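Local atomic coordinates of CmeC (Campylobacter jejuni, PDB entry 4MT4), a protein that forms an outer membrane channel of the outer membrane factor family and probably exports compounds from the cell as part of an efflux system. Residues I334-W337 and G338-Q342; A347-N350 and K351-A354; Y187-N190 and D191-Q195; G200-E203 and L204-R208. All blocks are in the same frame, centred on the assembly; numbering follows the deposited sequence.

Contact 1: residues I334-W337 and G338-Q342; sequences IFHW and GEIYQ. With SO4 (sulfate ion), chain M.
His336 and Glu339 are the ends of a type I' beta turn, their CA atoms 5.5 Å apart, with Trp337 and Gly338 at the corner, both at positive phi. The turn is closed by a single weak backbone bond from Glu339 N to His336 O, 3.3 Å long but fairly straight at 162°. One residue on, helical bonding takes over, with Gln342 N bonded to Gly338 O at 2.8 Å. Three backbone amides from the corner and the helix start converge on a sulfate, probably from the crystallisation liquor. Gly338 N reaches its O2 and Ile340 N its O3, each at 2.6 Å, while Tyr341 N makes a weak bond to O4. An anion here would also be stabilised by the positive end of the helix dipole. His336 CB lies against the same ion, 3.3 Å from sulfate O3. Beyond it, the imidazole meets Glu339 OE1 obliquely, at 3.3 Å from ND1, and its plane lies only 20° from that of the carboxylate. Glu339 gets there because CG stands anti to the backbone N (chi1 176°) and the chain stays extended. Ile340 CD1 comes obliquely from the opposite side of the ring plane, 3.8 Å from His336 ND1. The far polar ends belong to the subunit interface: on the second subunit, Asp86 takes His336 NE2, Lys84 forms a salt bridge with Glu339 OE1, and Pro83 O accepts from Trp337 NE1. Strand 322-335, whose Phe335 pairs antiparallel with a strand of that subunit, is thus turned directly into helix 339-405, and Ile340 and Tyr341 rest on Phe296.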
loop_
_atom_site.group_PDB
_atom_site.type_symbol
_atom_site.label_atom_id
_atom_site.label_comp_id
_atom_site.label_asym_id
_atom_site.label_seq_id
_atom_site.Cartn_x
_atom_site.Cartn_y
_atom_site.Cartn_z
ATOM N N ILE B 334 -25.767 14.011 -32.194
ATOM C CA ILE B 334 -27.206 13.797 -32.260
ATOM C C ILE B 334 -27.587 12.519 -31.518
ATOM O O ILE B 334 -28.251 12.566 -30.484
ATOM C CB ILE B 334 -27.703 13.713 -33.717
ATOM C CG1 ILE B 334 -27.162 14.880 -34.548
ATOM C CG2 ILE B 334 -29.222 13.707 -33.759
ATOM C CD1 ILE B 334 -27.787 16.219 -34.211
ATOM N N PHE B 335 -27.165 11.378 -32.057
ATOM C CA PHE B 335 -27.387 10.089 -31.413
ATOM C C PHE B 335 -26.066 9.349 -31.236
ATOM O O PHE B 335 -25.449 8.926 -32.212
ATOM C CB PHE B 335 -28.354 9.221 -32.227
ATOM C CG PHE B 335 -29.657 9.896 -32.559
ATOM C CD1 PHE B 335 -30.575 10.195 -31.566
ATOM C CD2 PHE B 335 -29.976 10.206 -33.873
ATOM C CE1 PHE B 335 -31.777 10.808 -31.875
ATOM C CE2 PHE B 335 -31.175 10.816 -34.187
ATOM C CZ PHE B 335 -32.076 11.118 -33.186
ATOM N N HIS B 336 -25.628 9.200 -29.989
ATOM C CA HIS B 336 -24.424 8.430 -29.701
ATOM C C HIS B 336 -24.750 7.225 -28.822
ATOM O O HIS B 336 -23.856 6.510 -28.373
ATOM C CB HIS B 336 -23.361 9.309 -29.042
ATOM C CG HIS B 336 -22.614 10.174 -30.010
ATOM N ND1 HIS B 336 -21.356 10.673 -29.749
ATOM C CD2 HIS B 336 -22.946 10.622 -31.244
ATOM C CE1 HIS B 336 -20.947 11.393 -30.779
ATOM N NE2 HIS B 336 -21.894 11.379 -31.699
ATOM N N TRP B 337 -26.044 7.021 -28.592
ATOM C CA TRP B 337 -26.570 5.829 -27.931
ATOM C C TRP B 337 -25.964 5.565 -26.552
ATOM O O TRP B 337 -25.562 4.439 -26.247
ATOM C CB TRP B 337 -26.369 4.606 -28.831
ATOM C CG TRP B 337 -26.826 4.833 -30.246
ATOM C CD1 TRP B 337 -26.058 4.781 -31.373
ATOM C CD2 TRP B 337 -28.150 5.167 -30.679
ATOM N NE1 TRP B 337 -26.824 5.050 -32.481
ATOM C CE2 TRP B 337 -28.112 5.293 -32.081
ATOM C CE3 TRP B 337 -29.366 5.369 -30.016
ATOM C CZ2 TRP B 337 -29.241 5.611 -32.834
ATOM C CZ3 TRP B 337 -30.488 5.685 -30.766
ATOM C CH2 TRP B 337 -30.417 5.802 -32.159
ATOM N N GLY B 338 -25.904 6.605 -25.727
ATOM C CA GLY B 338 -25.483 6.450 -24.348
ATOM C C GLY B 338 -24.033 6.798 -24.078
ATOM O O GLY B 338 -23.641 6.943 -22.923
ATOM N N GLU B 339 -23.237 6.936 -25.137
ATOM C CA GLU B 339 -21.805 7.199 -24.999
ATOM C C GLU B 339 -21.511 8.442 -24.163
ATOM O O GLU B 339 -20.701 8.399 -23.238
ATOM C CB GLU B 339 -21.153 7.351 -26.375
ATOM C CG GLU B 339 -19.676 7.715 -26.314
ATOM C CD GLU B 339 -19.096 8.059 -27.671
ATOM O OE1 GLU B 339 -19.831 7.972 -28.677
ATOM O OE2 GLU B 339 -17.901 8.419 -27.732
ATOM N N ILE B 340 -22.174 9.543 -24.494
ATOM C CA ILE B 340 -21.956 10.807 -23.800
ATOM C C ILE B 340 -22.639 10.811 -22.437
ATOM O O ILE B 340 -22.085 11.306 -21.457
ATOM C CB ILE B 340 -22.467 11.994 -24.633
ATOM C CG1 ILE B 340 -21.847 11.962 -26.030
ATOM C CG2 ILE B 340 -22.154 13.312 -23.942
ATOM C CD1 ILE B 340 -22.307 13.085 -26.919
ATOM N N TYR B 341 -23.843 10.248 -22.382
ATOM C CA TYR B 341 -24.605 10.171 -21.140
ATOM C C TYR B 341 -23.875 9.362 -20.068
ATOM O O TYR B 341 -23.907 9.713 -18.890
ATOM C CB TYR B 341 -25.988 9.566 -21.398
ATOM C CG TYR B 341 -26.717 9.141 -20.140
ATOM C CD1 TYR B 341 -27.280 10.083 -19.288
ATOM C CD2 TYR B 341 -26.845 7.797 -19.806
ATOM C CE1 TYR B 341 -27.946 9.700 -18.137
ATOM C CE2 TYR B 341 -27.508 7.404 -18.657
ATOM C CZ TYR B 341 -28.057 8.361 -17.827
ATOM O OH TYR B 341 -28.720 7.978 -16.682
ATOM N N GLN B 342 -23.218 8.283 -20.483
ATOM C CA GLN B 342 -22.499 7.425 -19.548
ATOM C C GLN B 342 -21.152 8.028 -19.156
ATOM O O GLN B 342 -20.609 7.718 -18.095
ATOM C CB GLN B 342 -22.299 6.028 -20.144
ATOM C CG GLN B 342 -23.586 5.220 -20.308
ATOM C CD GLN B 342 -24.199 4.804 -18.982
ATOM O OE1 GLN B 342 -23.603 4.992 -17.921
ATOM N NE2 GLN B 342 -25.397 4.234 -19.038
HETATM S S SO4 M . -25.608 9.973 -25.824
HETATM O O1 SO4 M . -25.742 10.913 -26.935
HETATM O O2 SO4 M . -26.725 9.034 -25.863
HETATM O O3 SO4 M . -24.348 9.247 -25.939
HETATM O O4 SO4 M . -25.621 10.690 -24.554
#

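Contact 2: residues A347-N350 and K351-A354; sequences AKLN and KDEA
A regular alpha-helical turn near the beginning of helix 339-405 joins Ala347-Asn350 to Lys351-Ala354, and four successive i to i+4 bonds define it. Lys351 N donates to Ala347 O at 3.2 Å, Asp352 N to Lys348 O at 3.1 Å, Glu353 N to Leu349 O at 2.9 Å and Ala354 N to Asn350 O at 3.1 Å. This helix is part of the long alpha-helical barrel of outer membrane factors: Ala347, Lys348 and Ala354 touch helix 273-293 of the same chain, Leu349 and Glu353 meet the second subunit, and Asn350 touches both. Asp352 bends back along its own helix, its CG beside the backbone N (chi1 -63°), which sets OD1 3.1 Å from Lys348 O. Two acceptors meet there, probably at some electrostatic cost, although OD2 has a long, weak ion pair with Arg472 of the second subunit. Asp352 OD2 also lies 3.9 Å from Leu349 CD2. Lys351 runs fully extended away from the turn after its CB passes Lys348 O at 3.5 Å, and its NZ bonds to Asn286. Glu353, also extended, offers OE1 to Gln69 NE2 of the second subunit.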
loop_
_atom_site.group_PDB
_atom_site.type_symbol
_atom_site.label_atom_id
_atom_site.label_comp_id
_atom_site.label_asym_id
_atom_site.label_seq_id
_atom_site.Cartn_x
_atom_site.Cartn_y
_atom_site.Cartn_z
ATOM N N ALA B 347 -18.264 10.691 -14.727
ATOM C CA ALA B 347 -17.685 11.889 -14.129
ATOM C C ALA B 347 -18.380 12.244 -12.820
ATOM O O ALA B 347 -17.749 12.730 -11.879
ATOM C CB ALA B 347 -17.763 13.056 -15.104
ATOM N N LYS B 348 -19.684 12.000 -12.767
ATOM C CA LYS B 348 -20.462 12.269 -11.563
ATOM C C LYS B 348 -20.139 11.260 -10.467
ATOM O O LYS B 348 -20.207 11.577 -9.281
ATOM C CB LYS B 348 -21.961 12.255 -11.885
ATOM C CG LYS B 348 -22.413 13.437 -12.736
ATOM C CD LYS B 348 -23.714 13.160 -13.481
ATOM C CE LYS B 348 -24.935 13.371 -12.604
ATOM N NZ LYS B 348 -26.192 13.310 -13.405
ATOM N N LEU B 349 -19.786 10.045 -10.874
ATOM C CA LEU B 349 -19.404 9.002 -9.931
ATOM C C LEU B 349 -18.007 9.260 -9.371
ATOM O O LEU B 349 -17.716 8.918 -8.226
ATOM C CB LEU B 349 -19.469 7.628 -10.597
ATOM C CG LEU B 349 -20.875 7.134 -10.947
ATOM C CD1 LEU B 349 -20.819 5.939 -11.885
ATOM C CD2 LEU B 349 -21.649 6.790 -9.683
ATOM N N ASN B 350 -17.146 9.863 -10.187
ATOM C CA ASN B 350 -15.816 10.257 -9.737
ATOM C C ASN B 350 -15.915 11.337 -8.671
ATOM O O ASN B 350 -15.136 11.363 -7.720
ATOM C CB ASN B 350 -14.967 10.755 -10.907
ATOM C CG ASN B 350 -14.687 9.673 -11.930
ATOM O OD1 ASN B 350 -14.912 8.491 -11.679
ATOM N ND2 ASN B 350 -14.183 10.075 -13.092
ATOM N N LYS B 351 -16.886 12.226 -8.840
ATOM C CA LYS B 351 -17.161 13.259 -7.853
ATOM C C LYS B 351 -17.687 12.644 -6.561
ATOM O O LYS B 351 -17.293 13.048 -5.466
ATOM C CB LYS B 351 -18.167 14.273 -8.399
ATOM C CG LYS B 351 -18.588 15.316 -7.383
ATOM C CD LYS B 351 -19.787 16.111 -7.864
ATOM C CE LYS B 351 -20.302 17.023 -6.764
ATOM N NZ LYS B 351 -21.501 17.795 -7.191
ATOM N N ASP B 352 -18.584 11.671 -6.697
ATOM C CA ASP B 352 -19.133 10.960 -5.547
ATOM C C ASP B 352 -18.025 10.262 -4.766
ATOM O O ASP B 352 -18.027 10.257 -3.536
ATOM C CB ASP B 352 -20.185 9.939 -5.988
ATOM C CG ASP B 352 -21.394 10.587 -6.644
ATOM O OD1 ASP B 352 -21.563 11.817 -6.506
ATOM O OD2 ASP B 352 -22.181 9.862 -7.289
ATOM N N GLU B 353 -17.082 9.670 -5.491
ATOM C CA GLU B 353 -15.945 8.996 -4.876
ATOM C C GLU B 353 -15.099 9.987 -4.082
ATOM O O GLU B 353 -14.630 9.684 -2.985
ATOM C CB GLU B 353 -15.094 8.301 -5.940
ATOM C CG GLU B 353 -13.865 7.596 -5.393
ATOM C CD GLU B 353 -13.118 6.813 -6.454
ATOM O OE1 GLU B 353 -13.484 6.912 -7.645
ATOM O OE2 GLU B 353 -12.163 6.093 -6.094
ATOM N N ALA B 354 -14.921 11.180 -4.639
ATOM C CA ALA B 354 -14.156 12.227 -3.977
ATOM C C ALA B 354 -14.903 12.754 -2.755
ATOM O O ALA B 354 -14.288 13.211 -1.793
ATOM C CB ALA B 354 -13.853 13.357 -4.946
#

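Contact 3: residues Y187-N190 and D191-Q195; sequences YRIN and DEKFQ
Arg188 and Glu192 run alongside each other in a common direction and close an i to i+4 salt bridge in which NH1 approaches OE2 to 2.5 Å. The guanidinium and carboxylate planes are 81° apart, so the bridge is carried by one nitrogen and one oxygen instead of a paired, coplanar grip. Arg188 can curl toward Glu192 because its otherwise extended chain bends at chi3 (68°). The second terminal nitrogen, NH2, is taken by Glu185 in another salt bridge, leaving the guanidinium held between two acids of its own helix. The backbone donors are met in regular helical order. Asp191 N gives a hydrogen to Tyr187 O at 2.8 Å, Glu192 N to Arg188 O at 3.2 Å, and Lys193 N to Ile189 O at 3.0 Å. Bonding then slackens: Phe194 N reaches Asn190 O only weakly, and Gln195 N divides itself between weak bonds to Asp191 O and Glu192 O. Asn190, buried, hands its ND2 hydrogen to Ile186 O one turn earlier. Tyr187 carries Asp191 CB over one face of its ring, and that CB also sits 3.2 Å from Tyr187 O. The carboxylate does not supply the phenol's partner, since Asp191 OD1 stays 4.2 Å from Tyr187 OH; a weak bond with Arg208 of the next helix does. The weaker main-chain bonds fall in the last turn of helix 129-195, as it approaches the hairpin with helix 201-236, an antiparallel helix pair characteristic of outer membrane factors.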
loop_
_atom_site.group_PDB
_atom_site.type_symbol
_atom_site.label_atom_id
_atom_site.label_comp_id
_atom_site.label_asym_id
_atom_site.label_seq_id
_atom_site.Cartn_x
_atom_site.Cartn_y
_atom_site.Cartn_z
ATOM N N TYR B 187 27.791 -12.184 40.674
ATOM C CA TYR B 187 28.289 -13.506 40.317
ATOM C C TYR B 187 29.747 -13.689 40.734
ATOM O O TYR B 187 30.137 -14.766 41.184
ATOM C CB TYR B 187 28.142 -13.753 38.815
ATOM C CG TYR B 187 28.745 -15.066 38.375
ATOM C CD1 TYR B 187 28.115 -16.269 38.657
ATOM C CD2 TYR B 187 29.952 -15.104 37.688
ATOM C CE1 TYR B 187 28.665 -17.474 38.267
ATOM C CE2 TYR B 187 30.511 -16.302 37.292
ATOM C CZ TYR B 187 29.863 -17.484 37.583
ATOM O OH TYR B 187 30.414 -18.683 37.191
ATOM N N ARG B 188 30.545 -12.635 40.584
ATOM C CA ARG B 188 31.958 -12.686 40.946
ATOM C C ARG B 188 32.125 -12.973 42.435
ATOM O O ARG B 188 33.006 -13.730 42.837
ATOM C CB ARG B 188 32.659 -11.374 40.586
ATOM C CG ARG B 188 34.175 -11.429 40.694
ATOM C CD ARG B 188 34.783 -10.039 40.640
ATOM N NE ARG B 188 34.438 -9.255 41.822
ATOM C CZ ARG B 188 35.173 -9.214 42.928
ATOM N NH1 ARG B 188 36.299 -9.911 43.004
ATOM N NH2 ARG B 188 34.787 -8.475 43.960
ATOM N N ILE B 189 31.265 -12.364 43.246
ATOM C CA ILE B 189 31.279 -12.588 44.686
ATOM C C ILE B 189 30.888 -14.025 45.015
ATOM O O ILE B 189 31.555 -14.697 45.803
ATOM C CB ILE B 189 30.327 -11.620 45.419
ATOM C CG1 ILE B 189 30.799 -10.175 45.249
ATOM C CG2 ILE B 189 30.238 -11.969 46.895
ATOM C CD1 ILE B 189 32.203 -9.926 45.756
ATOM N N ASN B 190 29.808 -14.494 44.398
ATOM C CA ASN B 190 29.322 -15.850 44.631
ATOM C C ASN B 190 30.249 -16.918 44.056
ATOM O O ASN B 190 30.219 -18.069 44.489
ATOM C CB ASN B 190 27.915 -16.015 44.053
ATOM C CG ASN B 190 26.840 -15.480 44.979
ATOM O OD1 ASN B 190 26.268 -16.224 45.775
ATOM N ND2 ASN B 190 26.566 -14.183 44.885
ATOM N N ASP B 191 31.075 -16.537 43.088
ATOM C CA ASP B 191 32.037 -17.470 42.511
ATOM C C ASP B 191 33.233 -17.642 43.442
ATOM O O ASP B 191 33.791 -18.734 43.549
ATOM C CB ASP B 191 32.499 -16.993 41.132
ATOM C CG ASP B 191 33.372 -18.011 40.425
ATOM O OD1 ASP B 191 33.008 -19.207 40.411
ATOM O OD2 ASP B 191 34.425 -17.615 39.883
ATOM N N GLU B 192 33.623 -16.561 44.112
ATOM C CA GLU B 192 34.715 -16.616 45.077
ATOM C C GLU B 192 34.299 -17.398 46.318
ATOM O O GLU B 192 35.049 -18.237 46.812
ATOM C CB GLU B 192 35.167 -15.208 45.475
ATOM C CG GLU B 192 35.786 -14.405 44.338
ATOM C CD GLU B 192 36.275 -13.039 44.784
ATOM O OE1 GLU B 192 36.273 -12.776 46.005
ATOM O OE2 GLU B 192 36.660 -12.227 43.916
ATOM N N LYS B 193 33.097 -17.117 46.812
ATOM C CA LYS B 193 32.563 -17.803 47.981
ATOM C C LYS B 193 32.417 -19.302 47.736
ATOM O O LYS B 193 32.556 -20.109 48.655
ATOM C CB LYS B 193 31.209 -17.210 48.379
ATOM C CG LYS B 193 31.290 -15.884 49.117
ATOM C CD LYS B 193 29.928 -15.488 49.665
ATOM C CE LYS B 193 30.012 -14.236 50.520
ATOM N NZ LYS B 193 28.700 -13.910 51.140
ATOM N N PHE B 194 32.139 -19.668 46.489
ATOM C CA PHE B 194 31.944 -21.067 46.124
ATOM C C PHE B 194 33.228 -21.881 46.245
ATOM O O PHE B 194 33.216 -23.007 46.742
ATOM C CB PHE B 194 31.403 -21.169 44.698
ATOM C CG PHE B 194 31.229 -22.580 44.218
ATOM C CD1 PHE B 194 30.126 -23.323 44.602
ATOM C CD2 PHE B 194 32.167 -23.163 43.382
ATOM C CE1 PHE B 194 29.962 -24.623 44.163
ATOM C CE2 PHE B 194 32.009 -24.461 42.940
ATOM C CZ PHE B 194 30.905 -25.193 43.330
ATOM N N GLN B 195 34.332 -21.303 45.787
ATOM C CA GLN B 195 35.612 -21.999 45.759
ATOM C C GLN B 195 36.185 -22.215 47.160
ATOM O O GLN B 195 37.040 -23.077 47.360
ATOM C CB GLN B 195 36.606 -21.224 44.889
ATOM C CG GLN B 195 36.235 -21.203 43.415
ATOM C CD GLN B 195 36.706 -19.948 42.711
ATOM O OE1 GLN B 195 37.205 -19.022 43.345
ATOM N NE2 GLN B 195 36.547 -19.910 41.393
#

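Contact 4: residues G200-E203 and L204-R208; sequences GEYE and LAQAR
Gly200 occupies the N-cap position ahead of helix 201-236, and its O accepts the first helical bond, from Leu204 N at 3.2 Å and 160°. Next comes Glu201, whose O receives Ala205 N at 3.0 Å while Ala205 CB lies 3.4 Å from the same oxygen. Its carboxylate leads away from the turn to a salt bridge with Arg395 of the third subunit. Tyr202 makes the main side-chain contact. The Gln206 amide approaches the Tyr202 ring obliquely, planes 45° apart, with Gln206 NE2 3.4 Å from Tyr202 CE2 and 3.6 Å from Tyr202 OH. Both side chains leave the same flank of the helix, and Gln206 CG passes 3.3 Å from Tyr202 O, the oxygen that also accepts Gln206 N. The ring also meets Arg403 of the third subunit, in a cation-pi interaction. Glu203 turns the other way: with its chain bent at chi2 (79°), it swings OE1 back to Gly200 N, 3.0 Å away, in a weak bond. This is the side-chain half of a capping box, from the third helical residue to the N-cap amide; Gly200 has no side chain to complete the reciprocal half. Glu203 O meanwhile accepts Ala207 N, continuing the regular bonding. Leu204 and Ala207 face helix 129-195, meeting Tyr187, Phe194 and Asn190 there, whereas Tyr202, Ala205 and Gln206 pack on Ile396 and Ile399 of the third subunit, so the start of helix 201-236, which runs into the predicted coiled coil from Leu204 on, lies between its hairpin partner and the third subunit.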
loop_
_atom_site.group_PDB
_atom_site.type_symbol
_atom_site.label_atom_id
_atom_site.label_comp_id
_atom_site.label_asym_id
_atom_site.label_seq_id
_atom_site.Cartn_x
_atom_site.Cartn_y
_atom_site.Cartn_z
ATOM N N GLY B 200 26.634 -22.644 48.015
ATOM C CA GLY B 200 26.408 -23.920 47.363
ATOM C C GLY B 200 26.289 -23.807 45.857
ATOM O O GLY B 200 26.284 -22.708 45.300
ATOM N N GLU B 201 26.193 -24.956 45.198
ATOM C CA GLU B 201 26.058 -25.013 43.748
ATOM C C GLU B 201 24.745 -24.378 43.301
ATOM O O GLU B 201 24.658 -23.804 42.216
ATOM C CB GLU B 201 26.134 -26.462 43.261
ATOM C CG GLU B 201 26.024 -26.628 41.756
ATOM C CD GLU B 201 26.066 -28.081 41.329
ATOM O OE1 GLU B 201 26.125 -28.962 42.212
ATOM O OE2 GLU B 201 26.040 -28.342 40.108
ATOM N N TYR B 202 23.730 -24.482 44.152
ATOM C CA TYR B 202 22.409 -23.946 43.850
ATOM C C TYR B 202 22.423 -22.422 43.756
ATOM O O TYR B 202 21.872 -21.845 42.819
ATOM C CB TYR B 202 21.405 -24.398 44.909
ATOM C CG TYR B 202 19.967 -24.043 44.596
ATOM C CD1 TYR B 202 19.230 -24.794 43.688
ATOM C CD2 TYR B 202 19.341 -22.970 45.219
ATOM C CE1 TYR B 202 17.915 -24.481 43.403
ATOM C CE2 TYR B 202 18.026 -22.651 44.940
ATOM C CZ TYR B 202 17.318 -23.409 44.032
ATOM O OH TYR B 202 16.008 -23.095 43.750
ATOM N N GLU B 203 23.059 -21.777 44.728
ATOM C CA GLU B 203 23.125 -20.319 44.766
ATOM C C GLU B 203 24.023 -19.766 43.664
ATOM O O GLU B 203 23.738 -18.716 43.088
ATOM C CB GLU B 203 23.619 -19.836 46.132
ATOM C CG GLU B 203 22.626 -20.045 47.267
ATOM C CD GLU B 203 22.600 -21.474 47.777
ATOM O OE1 GLU B 203 23.663 -22.131 47.768
ATOM O OE2 GLU B 203 21.514 -21.940 48.181
ATOM N N LEU B 204 25.109 -20.476 43.377
ATOM C CA LEU B 204 26.027 -20.076 42.319
ATOM C C LEU B 204 25.336 -20.129 40.957
ATOM O O LEU B 204 25.578 -19.286 40.094
ATOM C CB LEU B 204 27.269 -20.968 42.315
ATOM C CG LEU B 204 28.317 -20.654 41.245
ATOM C CD1 LEU B 204 28.896 -19.262 41.452
ATOM C CD2 LEU B 204 29.417 -21.705 41.235
ATOM N N ALA B 205 24.471 -21.123 40.778
ATOM C CA ALA B 205 23.731 -21.275 39.532
ATOM C C ALA B 205 22.705 -20.160 39.371
ATOM O O ALA B 205 22.440 -19.705 38.259
ATOM C CB ALA B 205 23.055 -22.637 39.478
ATOM N N GLN B 206 22.131 -19.720 40.487
ATOM C CA GLN B 206 21.156 -18.636 40.467
ATOM C C GLN B 206 21.821 -17.307 40.131
ATOM O O GLN B 206 21.244 -16.470 39.437
ATOM C CB GLN B 206 20.430 -18.535 41.809
ATOM C CG GLN B 206 19.447 -19.667 42.067
ATOM C CD GLN B 206 18.648 -19.468 43.340
ATOM O OE1 GLN B 206 19.176 -19.011 44.355
ATOM N NE2 GLN B 206 17.365 -19.805 43.290
ATOM N N ALA B 207 23.039 -17.119 40.626
ATOM C CA ALA B 207 23.806 -15.914 40.335
ATOM C C ALA B 207 24.258 -15.906 38.877
ATOM O O ALA B 207 24.343 -14.851 38.248
ATOM C CB ALA B 207 25.006 -15.808 41.265
ATOM N N ARG B 208 24.540 -17.092 38.347
ATOM C CA ARG B 208 24.982 -17.224 36.965
ATOM C C ARG B 208 23.815 -17.057 35.995
ATOM O O ARG B 208 23.944 -16.391 34.967
ATOM C CB ARG B 208 25.663 -18.575 36.745
ATOM C CG ARG B 208 26.017 -18.864 35.296
ATOM C CD ARG B 208 27.292 -19.684 35.180
ATOM N NE ARG B 208 28.381 -18.899 34.604
ATOM C CZ ARG B 208 28.641 -18.826 33.303
ATOM N NH1 ARG B 208 27.894 -19.495 32.435
ATOM N NH2 ARG B 208 29.650 -18.085 32.867
#

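In the fold
From the N terminus the order is contact 3, contact 4, contact 1, contact 2. Each joins segments that follow one another without a gap, so none closes a long loop, and all four lie in series without nesting or crossing. Contacts 3 and 4, with centres 9 Å apart, flank the turn between helices 129-195 and 201-236 and touch directly across the hairpin. Contacts 1 and 2, 19 Å apart between centres, share helix 339-405, and both face the second subunit. About 94 Å separates the centres of contacts 1 and 3, which mark the barrel-side and hairpin ends of the long helices, on opposite sides of the chain's centre.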